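Local coordinates for putative uncharacterized protein (Ustilago maydis, PDB 4GNX) that probably serves as the large subunit of replication protein A and binds single-stranded DNA through a series of OB-fold domains, at residues T23-I28 against K39-N44; C311-C316 against E331-S336. One frame throughout, in Å; residues are numbered along the deposited sequence.

Contact 1 of 2, residues T23-I28 against K39-N44. With nucleotides of chain G.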
ATOM      1  N   THR C  23      23.944  -7.383  14.588  1.00 52.51           N
ATOM      2  CA  THR C  23      22.729  -8.162  14.707  1.00 52.57           C
ATOM      3  C   THR C  23      22.382  -8.866  13.409  1.00 53.46           C
ATOM      4  O   THR C  23      21.783  -9.934  13.447  1.00 57.24           O
ATOM      5  CB  THR C  23      21.553  -7.296  15.094  1.00 50.31           C
ATOM      6  OG1 THR C  23      21.380  -6.306  14.083  1.00 47.38           O
ATOM      7  CG2 THR C  23      21.816  -6.643  16.427  1.00 50.81           C
ATOM      8  N   SER C  24      22.728  -8.272  12.263  1.00 51.07           N
ATOM      9  CA  SER C  24      22.535  -8.944  10.974  1.00 51.39           C
ATOM     10  C   SER C  24      23.465  -8.411   9.914  1.00 49.89           C
ATOM     11  O   SER C  24      23.939  -7.278   9.989  1.00 50.03           O
ATOM     12  CB  SER C  24      21.112  -8.773  10.473  1.00 52.19           C
ATOM     13  OG  SER C  24      20.945  -7.455   9.993  1.00 51.95           O
ATOM     14  N   LYS C  25      23.679  -9.224   8.897  1.00 49.76           N
ATOM     15  CA  LYS C  25      24.657  -8.943   7.869  1.00 48.89           C
ATOM     16  C   LYS C  25      24.088  -9.367   6.529  1.00 49.46           C
ATOM     17  O   LYS C  25      23.503 -10.433   6.397  1.00 52.50           O
ATOM     18  CB  LYS C  25      25.948  -9.717   8.176  1.00 51.01           C
ATOM     19  CG  LYS C  25      27.074  -9.572   7.151  1.00 51.11           C
ATOM     20  CD  LYS C  25      28.456  -9.894   7.736  1.00 52.49           C
ATOM     21  CE  LYS C  25      28.936 -11.300   7.391  1.00 56.10           C
ATOM     22  NZ  LYS C  25      30.420 -11.430   7.334  1.00 57.64           N
ATOM     23  N   SER C  26      24.245  -8.525   5.527  1.00 48.32           N
ATOM     24  CA  SER C  26      23.713  -8.832   4.218  1.00 49.65           C
ATOM     25  C   SER C  26      24.662  -9.790   3.528  1.00 53.80           C
ATOM     26  O   SER C  26      25.812  -9.928   3.939  1.00 55.24           O
ATOM     27  CB  SER C  26      23.648  -7.560   3.401  1.00 46.62           C
ATOM     28  OG  SER C  26      24.957  -7.198   3.017  1.00 46.09           O
ATOM     29  N   ASP C  27      24.185 -10.446   2.475  1.00 56.95           N
ATOM     30  CA  ASP C  27      25.085 -11.040   1.495  1.00 59.76           C
ATOM     31  C   ASP C  27      25.862  -9.943   0.766  1.00 59.28           C
ATOM     32  O   ASP C  27      25.645  -8.738   0.985  1.00 56.38           O
ATOM     33  CB  ASP C  27      24.311 -11.902   0.501  1.00 63.41           C
ATOM     34  CG  ASP C  27      23.772 -13.176   1.135  1.00 66.75           C
ATOM     35  OD1 ASP C  27      24.083 -13.397   2.326  1.00 67.15           O
ATOM     36  OD2 ASP C  27      23.045 -13.952   0.456  1.00 69.28           O
ATOM     37  N   ILE C  28      26.785 -10.357  -0.086  1.00 61.84           N
ATOM     38  CA  ILE C  28      27.494  -9.403  -0.911  1.00 62.39           C
ATOM     39  C   ILE C  28      26.676  -9.154  -2.174  1.00 65.55           C
ATOM     40  O   ILE C  28      26.331 -10.084  -2.905  1.00 68.38           O
ATOM     41  CB  ILE C  28      28.921  -9.877  -1.199  1.00 63.33           C
ATOM     42  CG1 ILE C  28      29.732  -9.824   0.096  1.00 61.94           C
ATOM     43  CG2 ILE C  28      29.562  -9.023  -2.275  1.00 64.78           C
ATOM     44  CD1 ILE C  28      31.017 -10.625   0.066  1.00 66.02           C
ATOM     45  N   LYS C  39      30.268  -3.654  -6.038  1.00 76.20           N
ATOM     46  CA  LYS C  39      29.831  -4.500  -4.927  1.00 71.09           C
ATOM     47  C   LYS C  39      29.684  -3.791  -3.580  1.00 64.98           C
ATOM     48  O   LYS C  39      30.295  -2.752  -3.327  1.00 64.78           O
ATOM     49  CB  LYS C  39      30.728  -5.734  -4.783  1.00 72.62           C
ATOM     50  CG  LYS C  39      32.176  -5.453  -4.417  1.00 73.39           C
ATOM     51  CD  LYS C  39      32.901  -6.760  -4.143  1.00 75.21           C
ATOM     52  CE  LYS C  39      34.411  -6.592  -4.158  1.00 78.23           C
ATOM     53  NZ  LYS C  39      35.067  -7.780  -3.540  1.00 79.66           N
ATOM     54  N   LEU C  40      28.868  -4.382  -2.717  1.00 60.13           N
ATOM     55  CA  LEU C  40      28.619  -3.827  -1.403  1.00 55.38           C
ATOM     56  C   LEU C  40      28.017  -4.841  -0.448  1.00 52.03           C
ATOM     57  O   LEU C  40      27.580  -5.921  -0.844  1.00 53.74           O
ATOM     58  CB  LEU C  40      27.678  -2.636  -1.505  1.00 54.65           C
ATOM     59  CG  LEU C  40      26.217  -2.919  -1.844  1.00 54.69           C
ATOM     60  CD1 LEU C  40      25.395  -3.201  -0.599  1.00 50.87           C
ATOM     61  CD2 LEU C  40      25.644  -1.720  -2.580  1.00 56.49           C
ATOM     62  N   PHE C  41      27.994  -4.478   0.821  1.00 47.52           N
ATOM     63  CA  PHE C  41      27.315  -5.288   1.798  1.00 45.85           C
ATOM     64  C   PHE C  41      26.946  -4.358   2.926  1.00 42.13           C
ATOM     65  O   PHE C  41      27.389  -3.205   2.974  1.00 41.77           O
ATOM     66  CB  PHE C  41      28.217  -6.410   2.314  1.00 47.21           C
ATOM     67  CG  PHE C  41      29.101  -5.992   3.444  1.00 47.02           C
ATOM     68  CD1 PHE C  41      28.849  -6.431   4.741  1.00 46.80           C
ATOM     69  CD2 PHE C  41      30.171  -5.123   3.231  1.00 47.80           C
ATOM     70  CE1 PHE C  41      29.659  -6.025   5.800  1.00 46.66           C
ATOM     71  CE2 PHE C  41      30.987  -4.730   4.287  1.00 47.74           C
ATOM     72  CZ  PHE C  41      30.731  -5.177   5.570  1.00 46.61           C
ATOM     73  N   SER C  42      26.143  -4.857   3.842  1.00 39.95           N
ATOM     74  CA  SER C  42      25.775  -4.052   4.964  1.00 38.26           C
ATOM     75  C   SER C  42      25.540  -4.883   6.186  1.00 38.40           C
ATOM     76  O   SER C  42      25.288  -6.079   6.130  1.00 40.04           O
ATOM     77  CB  SER C  42      24.523  -3.245   4.658  1.00 37.74           C
ATOM     78  OG  SER C  42      23.412  -4.107   4.547  1.00 38.18           O
ATOM     79  N   VAL C  43      25.595  -4.199   7.306  1.00 37.75           N
ATOM     80  CA  VAL C  43      25.499  -4.811   8.596  1.00 38.51           C
ATOM     81  C   VAL C  43      24.586  -3.934   9.438  1.00 37.22           C
ATOM     82  O   VAL C  43      24.554  -2.702   9.259  1.00 36.45           O
ATOM     83  CB  VAL C  43      26.911  -4.858   9.196  1.00 39.98           C
ATOM     84  CG1 VAL C  43      26.956  -4.276  10.603  1.00 40.04           C
ATOM     85  CG2 VAL C  43      27.482  -6.266   9.123  1.00 42.29           C
ATOM     86  N   ASN C  44      23.823  -4.551  10.327  1.00 37.50           N
ATOM     87  CA  ASN C  44      23.061  -3.778  11.285  1.00 37.52           C
ATOM     88  C   ASN C  44      23.751  -3.862  12.630  1.00 40.09           C
ATOM     89  O   ASN C  44      24.329  -4.900  12.977  1.00 43.85           O
ATOM     90  CB  ASN C  44      21.594  -4.225  11.353  1.00 38.44           C
ATOM     91  CG  ASN C  44      20.746  -3.671  10.207  1.00 38.56           C
ATOM     92  OD1 ASN C  44      21.253  -3.042   9.277  1.00 37.92           O
ATOM     93  ND2 ASN C  44      19.439  -3.911  10.268  1.00 40.66           N
TER
ATOM     94  P    DT G   3      23.202   2.696  -7.166  1.00 96.15           P
ATOM     95  OP1  DT G   3      23.096   2.515  -8.636  1.00 98.61           O
ATOM     96  OP2  DT G   3      22.296   3.640  -6.470  1.00 87.19           O
ATOM     97  O5'  DT G   3      23.034   1.261  -6.499  1.00 94.75           O
ATOM     98  C5'  DT G   3      23.419   0.087  -7.234  1.00 94.46           C
ATOM     99  C4'  DT G   3      22.766  -1.133  -6.635  1.00 89.83           C
ATOM    100  O4'  DT G   3      22.991  -1.129  -5.207  1.00 84.59           O
ATOM    101  C3'  DT G   3      21.250  -1.210  -6.827  1.00 92.05           C
ATOM    102  O3'  DT G   3      20.909  -2.548  -7.206  1.00103.32           O
ATOM    103  C2'  DT G   3      20.696  -0.854  -5.458  1.00 88.09           C
ATOM    104  C1'  DT G   3      21.771  -1.404  -4.547  1.00 85.29           C
ATOM    105  N1   DT G   3      21.836  -0.797  -3.204  1.00 83.83           N
ATOM    106  C2   DT G   3      21.366  -1.539  -2.142  1.00 77.00           C
ATOM    107  O2   DT G   3      20.884  -2.654  -2.269  1.00 73.93           O
ATOM    108  N3   DT G   3      21.469  -0.918  -0.922  1.00 73.54           N
ATOM    109  C4   DT G   3      21.992   0.336  -0.663  1.00 78.02           C
ATOM    110  O4   DT G   3      22.027   0.757   0.491  1.00 78.52           O
ATOM    111  C5   DT G   3      22.476   1.056  -1.825  1.00 77.20           C
ATOM    112  C7   DT G   3      23.061   2.422  -1.646  1.00 72.42           C
ATOM    113  C6   DT G   3      22.376   0.459  -3.019  1.00 80.34           C
TER
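S26 and S42 meet through backbone and hydroxyl bonds. S26 N gives a straight bond to S42 O at 2.7 Å, lying nearly along the C=O axis. In return S42 N bonds not a backbone carbonyl but the S26 hydroxyl, S26 OG, at 2.8 Å. The torsion of S26 (chi1 73°) sets OG between its own N and carbonyl carbon. From there OG also donates to D27 O, and it comes close to F41 CA and CB. Two bonds grip this buried oxygen. On the face of K25 and V43, the K25 chain crosses V43 obliquely, with K25 CG 3.9 Å from V43 CG2. The same CG sits at the edge of the F41 ring, near its plane. K25 NZ goes on to the carbonyl oxygens of Y65 and L68. The strands form the first hairpin of an OB fold. L40 directs its CB away from 23-28, and its CD2 reaches the DNA, 3.8 Å from O4' of DT3 of chain G. N44 is bonded on both sides, accepting from T23 N and donating to S24 O. N44 N to S24 O is 2.8 Å and fairly straight. The T23 bonds are looser: T23 N stands 38° out of the carbonyl plane of N44 O, and T23 OG1 adds only a weak bond. The more open side is at D27 and I28. D27, partly exposed, sets its CB away from 39-44; its OD2 accepts from K182 N. I28, also partly exposed, brings CG2 to 3.9 Å from L40 O.

Contact 2 of 2, residues C311-C316 against E331-S336. With ZN (zinc ion), chain I.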
ATOM      1  N   CYS C 311     -29.970 -20.226 -17.516  1.00 54.18           N
ATOM      2  CA  CYS C 311     -30.899 -21.316 -17.213  1.00 58.07           C
ATOM      3  C   CYS C 311     -31.494 -21.207 -15.825  1.00 61.84           C
ATOM      4  O   CYS C 311     -30.768 -20.974 -14.854  1.00 65.22           O
ATOM      5  CB  CYS C 311     -30.174 -22.650 -17.352  1.00 61.60           C
ATOM      6  SG  CYS C 311     -31.061 -24.149 -16.836  1.00 66.80           S
ATOM      7  N   ALA C 312     -32.809 -21.404 -15.736  1.00 63.02           N
ATOM      8  CA  ALA C 312     -33.532 -21.299 -14.463  1.00 67.71           C
ATOM      9  C   ALA C 312     -33.434 -22.552 -13.570  1.00 74.35           C
ATOM     10  O   ALA C 312     -34.168 -22.685 -12.585  1.00 78.65           O
ATOM     11  CB  ALA C 312     -34.983 -20.906 -14.710  1.00 66.88           C
ATOM     12  N   SER C 313     -32.516 -23.460 -13.904  1.00 76.50           N
ATOM     13  CA  SER C 313     -32.297 -24.656 -13.092  1.00 83.75           C
ATOM     14  C   SER C 313     -31.465 -24.308 -11.883  1.00 88.32           C
ATOM     15  O   SER C 313     -30.512 -23.531 -11.982  1.00 85.78           O
ATOM     16  CB  SER C 313     -31.584 -25.762 -13.877  1.00 83.90           C
ATOM     17  OG  SER C 313     -32.496 -26.573 -14.598  1.00 84.57           O
ATOM     18  N   GLU C 314     -31.842 -24.888 -10.748  1.00 97.06           N
ATOM     19  CA  GLU C 314     -31.042 -24.839  -9.532  1.00102.87           C
ATOM     20  C   GLU C 314     -29.627 -25.335  -9.838  1.00101.51           C
ATOM     21  O   GLU C 314     -29.449 -26.406 -10.433  1.00103.31           O
ATOM     22  CB  GLU C 314     -31.706 -25.683  -8.426  1.00112.94           C
ATOM     23  CG  GLU C 314     -30.856 -25.950  -7.185  1.00120.57           C
ATOM     24  CD  GLU C 314     -30.403 -24.685  -6.467  1.00121.57           C
ATOM     25  OE1 GLU C 314     -31.009 -23.608  -6.685  1.00118.31           O
ATOM     26  OE2 GLU C 314     -29.435 -24.767  -5.675  1.00125.49           O
ATOM     27  N   GLY C 315     -28.633 -24.534  -9.463  1.00 98.31           N
ATOM     28  CA  GLY C 315     -27.236 -24.909  -9.640  1.00 97.45           C
ATOM     29  C   GLY C 315     -26.673 -24.661 -11.028  1.00 91.06           C
ATOM     30  O   GLY C 315     -25.452 -24.531 -11.177  1.00 90.54           O
ATOM     31  N   CYS C 316     -27.554 -24.585 -12.034  1.00 86.34           N
ATOM     32  CA  CYS C 316     -27.163 -24.428 -13.452  1.00 80.08           C
ATOM     33  C   CYS C 316     -27.160 -22.966 -13.949  1.00 74.69           C
ATOM     34  O   CYS C 316     -28.081 -22.186 -13.646  1.00 72.10           O
ATOM     35  CB  CYS C 316     -28.042 -25.310 -14.353  1.00 78.40           C
ATOM     36  SG  CYS C 316     -27.572 -25.375 -16.103  1.00 73.67           S
ATOM     37  N   GLU C 331     -29.704 -26.411 -22.997  1.00 69.59           N
ATOM     38  CA  GLU C 331     -29.221 -27.673 -23.582  1.00 75.90           C
ATOM     39  C   GLU C 331     -28.946 -28.720 -22.503  1.00 80.00           C
ATOM     40  O   GLU C 331     -29.577 -29.776 -22.487  1.00 82.72           O
ATOM     41  CB  GLU C 331     -27.959 -27.463 -24.442  1.00 76.84           C
ATOM     42  CG  GLU C 331     -28.157 -26.697 -25.743  1.00 74.79           C
ATOM     43  CD  GLU C 331     -29.394 -27.135 -26.495  1.00 76.35           C
ATOM     44  OE1 GLU C 331     -30.501 -26.668 -26.148  1.00 73.35           O
ATOM     45  OE2 GLU C 331     -29.261 -27.939 -27.439  1.00 81.87           O
ATOM     46  N   LYS C 332     -28.004 -28.396 -21.612  1.00 80.87           N
ATOM     47  CA  LYS C 332     -27.543 -29.285 -20.541  1.00 86.93           C
ATOM     48  C   LYS C 332     -28.702 -29.918 -19.791  1.00 91.95           C
ATOM     49  O   LYS C 332     -28.770 -31.158 -19.660  1.00 98.99           O
ATOM     50  CB  LYS C 332     -26.652 -28.529 -19.538  1.00 84.44           C
ATOM     51  CG  LYS C 332     -26.095 -29.388 -18.402  1.00 89.10           C
ATOM     52  CD  LYS C 332     -26.437 -28.801 -17.037  1.00 88.02           C
ATOM     53  CE  LYS C 332     -25.539 -29.333 -15.929  1.00 91.57           C
ATOM     54  NZ  LYS C 332     -24.171 -28.743 -15.961  1.00 89.31           N
ATOM     55  N   CYS C 333     -29.597 -29.074 -19.279  1.00 89.01           N
ATOM     56  CA  CYS C 333     -30.719 -29.594 -18.514  1.00 93.85           C
ATOM     57  C   CYS C 333     -31.956 -29.869 -19.384  1.00 95.34           C
ATOM     58  O   CYS C 333     -32.994 -30.306 -18.878  1.00 99.34           O
ATOM     59  CB  CYS C 333     -30.992 -28.787 -17.231  1.00 91.71           C
ATOM     60  SG  CYS C 333     -31.410 -27.055 -17.418  1.00 86.82           S
ATOM     61  N   ASP C 334     -31.814 -29.658 -20.696  1.00 92.19           N
ATOM     62  CA  ASP C 334     -32.770 -30.163 -21.691  1.00 91.05           C
ATOM     63  C   ASP C 334     -34.216 -29.862 -21.274  1.00 88.92           C
ATOM     64  O   ASP C 334     -34.956 -30.751 -20.863  1.00 93.41           O
ATOM     65  CB  ASP C 334     -32.529 -31.664 -21.919  1.00 97.30           C
ATOM     66  CG  ASP C 334     -33.400 -32.258 -23.027  1.00101.33           C
ATOM     67  OD1 ASP C 334     -34.225 -31.536 -23.630  1.00 96.83           O
ATOM     68  OD2 ASP C 334     -33.261 -33.476 -23.291  1.00109.35           O
ATOM     69  N   ARG C 335     -34.595 -28.588 -21.376  1.00 81.65           N
ATOM     70  CA  ARG C 335     -35.899 -28.101 -20.924  1.00 78.85           C
ATOM     71  C   ARG C 335     -36.064 -26.627 -21.310  1.00 70.66           C
ATOM     72  O   ARG C 335     -35.165 -26.039 -21.915  1.00 65.86           O
ATOM     73  CB  ARG C 335     -36.036 -28.268 -19.409  1.00 81.73           C
ATOM     74  CG  ARG C 335     -37.462 -28.206 -18.913  1.00 84.40           C
ATOM     75  CD  ARG C 335     -37.530 -27.821 -17.448  1.00 86.46           C
ATOM     76  NE  ARG C 335     -38.925 -27.875 -17.034  1.00 90.64           N
ATOM     77  CZ  ARG C 335     -39.690 -26.814 -16.811  1.00 88.44           C
ATOM     78  NH1 ARG C 335     -39.188 -25.593 -16.920  1.00 82.04           N
ATOM     79  NH2 ARG C 335     -40.960 -26.982 -16.456  1.00 93.16           N
ATOM     80  N   SER C 336     -37.214 -26.049 -20.956  1.00 69.10           N
ATOM     81  CA  SER C 336     -37.562 -24.676 -21.300  1.00 64.77           C
ATOM     82  C   SER C 336     -38.362 -23.981 -20.209  1.00 66.24           C
ATOM     83  O   SER C 336     -39.172 -24.604 -19.533  1.00 70.19           O
ATOM     84  CB  SER C 336     -38.335 -24.603 -22.621  1.00 63.58           C
ATOM     85  OG  SER C 336     -37.515 -24.958 -23.719  1.00 63.22           O
TER
HETATM   86 ZN    ZN I 701     -29.478 -25.724 -17.430  1.00 72.48          ZN
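C311 and C316 hold SG anti to the backbone N (chi1 173° and -173°), while C333 sets its SG between N and the carbonyl carbon (chi1 61°). These torsions point three sulfurs at one zinc ion from two separate loops. The zinc lies 2.3 Å from C311 SG, 2.4 Å from C316 SG and 2.3 Å from C333 SG. C330 gives the fourth sulfur. C311 SG and C333 SG are 3.0 Å apart, too far for a disulfide of normal length, so a covalent link between them is doubtful. Each loop is shaped by a turn. A type II turn runs from S313 to C316, closed by C316 N to S313 O, with G315 at positive phi. A type I turn runs from E331 to D334, with a weak bond from D334 N to E331 O. This is a Cys4 zinc ribbon, the small zinc-binding element seen in the C-terminal OB domain of the large RPA subunit. A short three-stranded antiparallel sheet carries the C330 and C333 side; C311 and C316 come from the loop after strand 290-310. D334 and R335, both facing C330, form a G1 bulge. Outside the metal bonds, little joins the loops. S313 brings OG to 3.1 Å from C333 SG, and the same hydroxyl is hydrogen-bonded to Y337 OH. Elsewhere round the site, K332 lays its aliphatic chain beside C316, with CD 3.7 Å from SG. K332 is an exposed residue, and its charge would probably help offset that of the zinc-bound thiolates.

Overall arrangement
Contact 1 and contact 2 lie in series along the chain and on opposite sides of its centre. Their centres are 64 Å apart, and their nearest atoms are about 51 Å apart. They belong to different OB domains, the first and the last of the three in this chain. Contact 1 pairs two strands of an OB sheet and touches the DNA directly through L40. Contact 2 is held mainly by zinc, in an insertion that follows strand 290-310, and its nearest atom is about 4 Å from the bound nucleic acid. Bound DNA thus lies near both, consistent with binding spread over several domains.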